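PDB 1WY2: Xaa-Pro dipeptidase from Pyrococcus horikoshii, which probably splits dipeptides that carry proline at the C-terminal position and a nonpolar residue before it, as a two-metal peptidase of the M24B family. Local coordinates for residues 152-157 against 201-206; 158-163 against 185-190. All blocks are in the same frame, centred on the assembly; numbering follows the deposited sequence.

Interaction 1 (152-157 against 201-206); sequences EEITEG and KRIERG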
loop_
_atom_site.group_PDB
_atom_site.type_symbol
_atom_site.label_atom_id
_atom_site.label_comp_id
_atom_site.label_asym_id
_atom_site.label_seq_id
_atom_site.Cartn_x
_atom_site.Cartn_y
_atom_site.Cartn_z
ATOM N N GLU A 152 24.619 -4.712 12.665
ATOM C CA GLU A 152 25.797 -5.491 12.306
ATOM C C GLU A 152 26.220 -5.239 10.858
ATOM O O GLU A 152 27.408 -5.289 10.531
ATOM C CB GLU A 152 25.507 -6.981 12.509
ATOM C CG GLU A 152 26.737 -7.875 12.522
ATOM C CD GLU A 152 27.672 -7.558 13.674
ATOM O OE1 GLU A 152 27.176 -7.364 14.806
ATOM O OE2 GLU A 152 28.900 -7.511 13.450
ATOM N N GLU A 153 25.246 -4.959 9.999
ATOM C CA GLU A 153 25.505 -4.722 8.583
ATOM C C GLU A 153 25.958 -3.301 8.270
ATOM O O GLU A 153 26.629 -3.062 7.265
ATOM C CB GLU A 153 24.249 -5.034 7.769
ATOM C CG GLU A 153 24.420 -4.864 6.270
ATOM C CD GLU A 153 25.467 -5.798 5.695
ATOM O OE1 GLU A 153 25.371 -7.017 5.940
ATOM O OE2 GLU A 153 26.381 -5.311 4.994
ATOM N N ILE A 154 25.589 -2.361 9.130
ATOM C CA ILE A 154 25.950 -0.969 8.919
ATOM C C ILE A 154 27.412 -0.671 9.234
ATOM O O ILE A 154 27.877 -0.860 10.359
ATOM C CB ILE A 154 25.037 -0.045 9.753
ATOM C CG1 ILE A 154 23.627 -0.059 9.156
ATOM C CG2 ILE A 154 25.603 1.369 9.787
ATOM C CD1 ILE A 154 22.582 0.620 10.013
ATOM N N THR A 155 28.128 -0.214 8.213
ATOM C CA THR A 155 29.536 0.145 8.328
ATOM C C THR A 155 29.819 1.190 7.256
ATOM O O THR A 155 29.064 1.317 6.292
ATOM C CB THR A 155 30.465 -1.068 8.085
ATOM O OG1 THR A 155 30.194 -1.625 6.794
ATOM C CG2 THR A 155 30.252 -2.132 9.150
ATOM N N GLU A 156 30.899 1.944 7.422
ATOM C CA GLU A 156 31.243 2.964 6.444
ATOM C C GLU A 156 31.361 2.328 5.063
ATOM O O GLU A 156 31.940 1.250 4.915
ATOM C CB GLU A 156 32.560 3.644 6.835
ATOM C CG GLU A 156 33.743 2.699 6.945
ATOM C CD GLU A 156 34.842 3.247 7.837
ATOM O OE1 GLU A 156 34.591 3.407 9.050
ATOM O OE2 GLU A 156 35.950 3.521 7.331
ATOM N N GLY A 157 30.791 2.989 4.059
ATOM C CA GLY A 157 30.850 2.479 2.700
ATOM C C GLY A 157 29.590 1.773 2.230
ATOM O O GLY A 157 29.312 1.719 1.032
ATOM N N LYS A 201 22.412 6.625 -0.914
ATOM C CA LYS A 201 23.487 7.261 -0.164
ATOM C C LYS A 201 24.321 6.215 0.558
ATOM O O LYS A 201 23.784 5.251 1.100
ATOM C CB LYS A 201 22.924 8.237 0.874
ATOM C CG LYS A 201 23.996 8.852 1.775
ATOM C CD LYS A 201 23.391 9.732 2.863
ATOM C CE LYS A 201 24.468 10.379 3.722
ATOM N NZ LYS A 201 25.339 9.389 4.416
ATOM N N ARG A 202 25.635 6.401 0.563
ATOM C CA ARG A 202 26.501 5.470 1.259
ATOM C C ARG A 202 26.795 6.015 2.648
ATOM O O ARG A 202 26.991 7.217 2.834
ATOM C CB ARG A 202 27.796 5.236 0.478
ATOM C CG ARG A 202 27.582 4.353 -0.749
ATOM C CD ARG A 202 28.873 4.019 -1.476
ATOM N NE ARG A 202 28.616 3.179 -2.645
ATOM C CZ ARG A 202 28.282 1.892 -2.595
ATOM N NH1 ARG A 202 28.167 1.274 -1.427
ATOM N NH2 ARG A 202 28.058 1.222 -3.717
ATOM N N ILE A 203 26.799 5.119 3.625
ATOM C CA ILE A 203 27.052 5.478 5.012
ATOM C C ILE A 203 28.520 5.851 5.238
ATOM O O ILE A 203 29.420 5.215 4.695
ATOM C CB ILE A 203 26.647 4.299 5.925
ATOM C CG1 ILE A 203 25.153 4.014 5.729
ATOM C CG2 ILE A 203 26.958 4.615 7.383
ATOM C CD1 ILE A 203 24.668 2.736 6.378
ATOM N N GLU A 204 28.755 6.889 6.036
ATOM C CA GLU A 204 30.120 7.338 6.320
ATOM C C GLU A 204 30.408 7.258 7.811
ATOM O O GLU A 204 29.487 7.315 8.629
ATOM C CB GLU A 204 30.319 8.788 5.864
ATOM C CG GLU A 204 29.853 9.093 4.450
ATOM C CD GLU A 204 30.176 10.516 4.033
ATOM O OE1 GLU A 204 31.348 10.786 3.690
ATOM O OE2 GLU A 204 29.263 11.368 4.059
ATOM N N ARG A 205 31.680 7.130 8.173
ATOM C CA ARG A 205 32.035 7.066 9.586
ATOM C C ARG A 205 31.672 8.401 10.232
ATOM O O ARG A 205 31.889 9.461 9.644
ATOM C CB ARG A 205 33.532 6.773 9.767
ATOM C CG ARG A 205 33.968 6.710 11.229
ATOM C CD ARG A 205 35.367 6.134 11.381
ATOM N NE ARG A 205 35.387 4.682 11.224
ATOM C CZ ARG A 205 35.032 3.821 12.175
ATOM N NH1 ARG A 205 34.632 4.263 13.358
ATOM N NH2 ARG A 205 35.078 2.516 11.945
ATOM N N GLY A 206 31.109 8.338 11.435
ATOM C CA GLY A 206 30.705 9.543 12.136
ATOM C C GLY A 206 29.239 9.857 11.887
ATOM O O GLY A 206 28.688 10.804 12.442
#
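Ile-154 overlaps Ile-203 through its CG2 branch, which lies 3.8 Å from CD1 of Ile-203, the two side chains meeting at about a right angle. This is the edge of the pita-bread fold of M24 metallopeptidases, where helix 130-153 has just ended and its exit loop runs against the loop that leads into strand 208-217. Ile-154 also packs on Val-163 of helix 160-173 and on Val-209 and Ile-211 of strand 208-217, and the apolar layer continues onto them. Beside this layer the backbones join: Gly-157 N donates to Ile-203 O at 2.7 Å, and CA of Glu-156 adds a CA-H...O contact to the same oxygen. Gly-157 has a phi of 101°, where a CB would press on the preceding carbonyl oxygen. At one end, among exposed residues, Glu-156 OE1 forms a salt bridge with Arg-205 NE at 2.6 Å, although as a hydrogen bond it is weak, and the carboxylate and guanidinium planes stand 68° apart. At the other end the chain of Arg-202 is extended as far as NE, and NH1 donates a hydrogen bond to Gly-157 O at 2.7 Å, nearly along the C=O axis, with the oxygen at the edge of the guanidinium and a little out of its plane.

Interaction 2 (158-163 against 185-190); sequences KKEREV and IASGYR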
loop_
_atom_site.group_PDB
_atom_site.type_symbol
_atom_site.label_atom_id
_atom_site.label_comp_id
_atom_site.label_asym_id
_atom_site.label_seq_id
_atom_site.Cartn_x
_atom_site.Cartn_y
_atom_site.Cartn_z
ATOM N N LYS A 158 28.824 1.227 3.169
ATOM C CA LYS A 158 27.595 0.513 2.833
ATOM C C LYS A 158 26.507 1.451 2.314
ATOM O O LYS A 158 26.368 2.578 2.787
ATOM C CB LYS A 158 27.064 -0.229 4.064
ATOM C CG LYS A 158 28.067 -1.151 4.737
ATOM C CD LYS A 158 28.374 -2.366 3.877
ATOM C CE LYS A 158 28.857 -3.536 4.726
ATOM N NZ LYS A 158 28.689 -4.839 4.028
ATOM N N LYS A 159 25.741 0.976 1.336
ATOM C CA LYS A 159 24.647 1.759 0.776
ATOM C C LYS A 159 23.401 1.508 1.634
ATOM O O LYS A 159 23.084 0.361 1.949
ATOM C CB LYS A 159 24.388 1.333 -0.673
ATOM C CG LYS A 159 23.257 2.087 -1.350
ATOM C CD LYS A 159 23.112 1.693 -2.819
ATOM C CE LYS A 159 24.333 2.099 -3.631
ATOM N NZ LYS A 159 24.150 1.835 -5.089
ATOM N N GLU A 160 22.703 2.577 2.015
ATOM C CA GLU A 160 21.505 2.461 2.850
ATOM C C GLU A 160 20.514 1.429 2.320
ATOM O O GLU A 160 20.040 0.566 3.061
ATOM C CB GLU A 160 20.797 3.811 2.956
ATOM C CG GLU A 160 21.648 4.927 3.542
ATOM C CD GLU A 160 20.916 6.256 3.557
ATOM O OE1 GLU A 160 19.973 6.421 2.755
ATOM O OE2 GLU A 160 21.290 7.140 4.357
ATOM N N ARG A 161 20.201 1.527 1.033
ATOM C CA ARG A 161 19.254 0.614 0.402
ATOM C C ARG A 161 19.685 -0.846 0.481
ATOM O O ARG A 161 18.844 -1.738 0.585
ATOM C CB ARG A 161 19.053 1.001 -1.062
ATOM C CG ARG A 161 18.128 0.067 -1.826
ATOM C CD ARG A 161 16.989 0.836 -2.450
ATOM N NE ARG A 161 17.468 2.027 -3.144
ATOM C CZ ARG A 161 16.703 3.067 -3.448
ATOM N NH1 ARG A 161 15.420 3.066 -3.120
ATOM N NH2 ARG A 161 17.226 4.115 -4.069
ATOM N N GLU A 162 20.989 -1.096 0.420
ATOM C CA GLU A 162 21.481 -2.465 0.485
ATOM C C GLU A 162 21.292 -3.034 1.884
ATOM O O GLU A 162 21.019 -4.226 2.044
ATOM C CB GLU A 162 22.954 -2.526 0.055
ATOM C CG GLU A 162 23.123 -2.423 -1.458
ATOM C CD GLU A 162 24.571 -2.341 -1.907
ATOM O OE1 GLU A 162 25.449 -2.930 -1.241
ATOM O OE2 GLU A 162 24.824 -1.701 -2.947
ATOM N N VAL A 163 21.432 -2.181 2.895
ATOM C CA VAL A 163 21.233 -2.618 4.270
ATOM C C VAL A 163 19.753 -2.974 4.403
ATOM O O VAL A 163 19.393 -4.008 4.972
ATOM C CB VAL A 163 21.584 -1.496 5.280
ATOM C CG1 VAL A 163 21.203 -1.925 6.695
ATOM C CG2 VAL A 163 23.074 -1.183 5.205
ATOM N N ILE A 185 16.474 3.656 6.598
ATOM C CA ILE A 185 17.877 3.556 6.984
ATOM C C ILE A 185 18.355 4.935 6.550
ATOM O O ILE A 185 18.693 5.142 5.384
ATOM C CB ILE A 185 18.660 2.483 6.190
ATOM C CG1 ILE A 185 18.038 1.095 6.389
ATOM C CG2 ILE A 185 20.117 2.472 6.655
ATOM C CD1 ILE A 185 18.088 0.582 7.817
ATOM N N ALA A 186 18.346 5.880 7.488
ATOM C CA ALA A 186 18.722 7.264 7.207
ATOM C C ALA A 186 20.022 7.652 7.902
ATOM O O ALA A 186 20.066 7.787 9.127
ATOM C CB ALA A 186 17.591 8.193 7.645
ATOM N N SER A 187 21.070 7.853 7.107
ATOM C CA SER A 187 22.387 8.182 7.645
ATOM C C SER A 187 22.839 9.614 7.383
ATOM O O SER A 187 22.461 10.227 6.386
ATOM C CB SER A 187 23.429 7.218 7.072
ATOM O OG SER A 187 23.554 7.378 5.666
ATOM N N GLY A 188 23.663 10.132 8.288
ATOM C CA GLY A 188 24.170 11.486 8.142
ATOM C C GLY A 188 23.057 12.510 8.070
ATOM O O GLY A 188 22.112 12.467 8.862
ATOM N N TYR A 189 23.150 13.428 7.113
ATOM C CA TYR A 189 22.129 14.456 6.976
ATOM C C TYR A 189 20.739 13.856 6.768
ATOM O O TYR A 189 19.737 14.502 7.062
ATOM C CB TYR A 189 22.460 15.405 5.814
ATOM C CG TYR A 189 22.311 14.789 4.441
ATOM C CD1 TYR A 189 23.314 13.987 3.900
ATOM C CD2 TYR A 189 21.152 14.988 3.694
ATOM C CE1 TYR A 189 23.164 13.400 2.645
ATOM C CE2 TYR A 189 20.991 14.405 2.441
ATOM C CZ TYR A 189 22.000 13.611 1.924
ATOM O OH TYR A 189 21.837 13.025 0.688
ATOM N N ARG A 190 20.672 12.623 6.271
ATOM C CA ARG A 190 19.375 11.991 6.040
ATOM C C ARG A 190 18.675 11.606 7.337
ATOM O O ARG A 190 17.458 11.439 7.356
ATOM C CB ARG A 190 19.509 10.753 5.143
ATOM C CG ARG A 190 20.042 11.053 3.747
ATOM C CD ARG A 190 19.720 9.938 2.752
ATOM N NE ARG A 190 18.310 9.938 2.360
ATOM C CZ ARG A 190 17.407 9.052 2.771
ATOM N NH1 ARG A 190 17.753 8.071 3.596
ATOM N NH2 ARG A 190 16.150 9.154 2.359
#
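Glu-160 carries the polar part of the contact through both carboxylate oxygens. OE2 accepts two hydrogen bonds from Ser-187: OG donates at 2.6 Å to the anti lone pair, and the backbone N, 2.8 Å from OE2, comes in from above the carboxylate plane. Chi1 of Ser-187 (64°) sets OG between its backbone N and carbonyl carbon, letting one residue grip OE2 with both donors. The ionic part belongs to OE1, 2.9 Å from Arg-190 NH1 in a salt bridge, with the two flat groups turned 62° against each other; OE1 is also hydrogen-bonded to Ser-199 OG. Here the first turn of helix 160-173 is tied to the end of strand 184-187, which pairs with strand 208-217 in the curved sheet of the pita-bread catalytic domain. Replacing Glu-160 by alanine removes the carboxylate and is likely to leave Arg-190 without this buried counter-charge and Ser-187 OG and N without their shared acceptor. The apolar part lies along the helix: CB of Glu-160 rests 4.0 Å from CG2 of Ile-185, and Val-163 CG1 meets CD1 of the same isoleucine at 4.2 Å. Ile-185 also packs on Val-209 and Ile-211 of the neighbouring strand.

Overall arrangement
Interactions 1 and 2 lie side by side, their centres about 7 Å apart, within the M24 catalytic domain. Along the chain the order is 152-157, 158-163, 185-190, 201-206, so interaction 2 falls within the span that interaction 1 closes. The end of helix 130-153, the start of helix 160-173 and the connection between them supply one side of each; the others are the end of strand 184-187 and the loop into strand 208-217. Direct links join them: Lys-158 NZ forms a salt bridge with Glu-153 OE2, Ile-203 N probably bonds to Lys-158 O, and Lys-201 packs on Tyr-189 and Arg-190. Together they join the helix pair to strand 184-187 and to the loop before strand 208-217, the strand that carries the zinc ligand Asp-212.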